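Local atomic coordinates of peroxiredoxin 6 (Arenicola marina, PDB entry 2V2G), a protein that probably reduces hydrogen peroxide and organic hydroperoxides to water and alcohols as a thiol-specific peroxidase of the Prx6 subfamily. Residues Asp25-Ser30 with Gly63-Ala68. The protein carries 1 engineered substitution. Sequence-based numbering, arbitrary orientation.
Sequences DWLGNS and GVKLIA
The ammonium nitrogen of Lys65 is gripped by two successive carbonyls at the C-terminal end of helix 23-27, with NZ 3.0 Å from Trp26 O and 3.0 Å from Leu27 O. It meets the Trp26 carbonyl in its plane at a C=O...N angle of 155°, but stands well above the plane of the Leu27 carbonyl, at 114°. Extended beyond CG, the lysine chain reaches from strand 64-70 past Ser30, whose CB lies 3.8 Å from Lys65 CE. Trp26 has CG anti to its own backbone nitrogen (chi1 175°), which directs the indole onto the strand between Lys65 and Ile67. Lys65 CD lies over one face; on the opposite face Ile67 CD1 makes a CH-pi contact, 4.1 Å from the centroid of the six-membered ring and almost on its normal. On that same face Ile67 CB packs 3.6 Å from Trp26 CH2, while Leu66 O approaches the ring edge near its plane. Ile18 and Pro97 also touch the indole. Helix 23-27 is thereby packed on the central sheet of the thioredoxin-like domain, where strand 64-70 runs parallel to strand 31-36. Carbonyls ending a helix carry partial negative charge, so they would be expected to stabilise the lysine's positive charge.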
loop_
_atom_site.group_PDB
_atom_site.type_symbol
_atom_site.label_atom_id
_atom_site.label_comp_id
_atom_site.label_asym_id
_atom_site.label_seq_id
_atom_site.Cartn_x
_atom_site.Cartn_y
_atom_site.Cartn_z
ATOM N N ASP A 25 10.514 17.008 15.412
ATOM C CA ASP A 25 9.975 17.983 16.404
ATOM C C ASP A 25 8.454 18.097 16.232
ATOM O O ASP A 25 7.694 18.139 17.195
ATOM C CB ASP A 25 10.593 19.360 16.208
ATOM C CG ASP A 25 12.077 19.419 16.597
ATOM O OD1 ASP A 25 12.560 18.485 17.270
ATOM O OD2 ASP A 25 12.741 20.439 16.311
ATOM N N TRP A 26 8.039 18.183 14.985
ATOM C CA TRP A 26 6.641 18.347 14.629
ATOM C C TRP A 26 5.883 17.080 14.995
ATOM O O TRP A 26 4.819 17.149 15.631
ATOM C CB TRP A 26 6.490 18.628 13.117
ATOM C CG TRP A 26 5.059 18.675 12.713
ATOM C CD1 TRP A 26 4.203 19.740 12.817
ATOM C CD2 TRP A 26 4.284 17.592 12.229
ATOM N NE1 TRP A 26 2.960 19.378 12.376
ATOM C CE2 TRP A 26 2.970 18.066 12.040
ATOM C CE3 TRP A 26 4.567 16.263 11.945
ATOM C CZ2 TRP A 26 1.951 17.252 11.551
ATOM C CZ3 TRP A 26 3.525 15.439 11.453
ATOM C CH2 TRP A 26 2.235 15.973 11.297
ATOM N N LEU A 27 6.443 15.941 14.657
ATOM C CA LEU A 27 5.798 14.677 14.960
ATOM C C LEU A 27 5.782 14.390 16.486
ATOM O O LEU A 27 4.741 14.003 17.061
ATOM C CB LEU A 27 6.413 13.486 14.206
ATOM C CG LEU A 27 5.745 12.144 14.474
ATOM C CD1 LEU A 27 4.314 12.173 13.967
ATOM C CD2 LEU A 27 6.456 10.946 13.762
ATOM N N GLY A 28 6.926 14.598 17.152
ATOM C CA GLY A 28 6.965 14.255 18.568
ATOM C C GLY A 28 6.733 12.766 18.842
ATOM O O GLY A 28 7.004 11.896 17.994
ATOM N N ASN A 29 6.230 12.482 20.053
ATOM C CA ASN A 29 6.058 11.102 20.525
ATOM C C ASN A 29 4.669 10.572 20.088
ATOM O O ASN A 29 3.814 10.280 20.932
ATOM C CB ASN A 29 6.216 11.110 22.042
ATOM C CG ASN A 29 6.064 9.777 22.680
ATOM O OD1 ASN A 29 6.408 8.761 22.094
ATOM N ND2 ASN A 29 5.554 9.768 23.949
ATOM N N SER A 30 4.427 10.609 18.794
ATOM C CA SER A 30 3.117 10.346 18.211
ATOM C C SER A 30 3.245 9.503 16.961
ATOM O O SER A 30 4.250 9.638 16.244
ATOM C CB SER A 30 2.470 11.655 17.779
ATOM O OG SER A 30 1.134 11.463 17.371
ATOM N N GLY A 63 -4.890 9.113 17.732
ATOM C CA GLY A 63 -3.624 9.759 18.051
ATOM C C GLY A 63 -2.671 9.874 16.887
ATOM O O GLY A 63 -1.444 9.859 17.058
ATOM N N VAL A 64 -3.216 9.983 15.670
ATOM C CA VAL A 64 -2.407 9.988 14.464
ATOM C C VAL A 64 -2.358 11.374 13.820
ATOM O O VAL A 64 -3.415 11.987 13.522
ATOM C CB VAL A 64 -2.937 8.952 13.389
ATOM C CG1 VAL A 64 -2.183 9.119 12.096
ATOM C CG2 VAL A 64 -2.979 7.516 14.009
ATOM N N LYS A 65 -1.161 11.923 13.814
ATOM C CA LYS A 65 -0.929 13.249 13.190
ATOM C C LYS A 65 -0.838 13.107 11.695
ATOM O O LYS A 65 -0.037 12.313 11.198
ATOM C CB LYS A 65 0.371 13.890 13.688
ATOM C CG LYS A 65 0.299 14.263 15.137
ATOM C CD LYS A 65 1.510 15.095 15.612
ATOM C CE LYS A 65 1.554 15.292 17.110
ATOM N NZ LYS A 65 2.711 16.166 17.456
ATOM N N LEU A 66 -1.542 13.960 10.975
ATOM C CA LEU A 66 -1.469 13.992 9.534
ATOM C C LEU A 66 -0.645 15.134 8.927
ATOM O O LEU A 66 -0.673 16.255 9.445
ATOM C CB LEU A 66 -2.901 14.165 8.998
ATOM C CG LEU A 66 -3.897 13.035 9.187
ATOM C CD1 LEU A 66 -5.379 13.588 9.222
ATOM C CD2 LEU A 66 -3.655 11.994 8.114
ATOM N N ILE A 67 0.015 14.847 7.812
ATOM C CA ILE A 67 0.776 15.854 7.073
ATOM C C ILE A 67 0.878 15.515 5.589
ATOM O O ILE A 67 1.184 14.408 5.260
ATOM C CB ILE A 67 2.176 16.211 7.722
ATOM C CG1 ILE A 67 2.824 17.381 7.033
ATOM C CG2 ILE A 67 3.126 15.038 7.752
ATOM C CD1 ILE A 67 3.852 18.156 7.983
ATOM N N ALA A 68 0.484 16.497 4.757
ATOM C CA ALA A 68 0.506 16.359 3.293
ATOM C C ALA A 68 1.775 16.976 2.694
ATOM O O ALA A 68 2.489 17.694 3.360
ATOM C CB ALA A 68 -0.744 16.945 2.706
#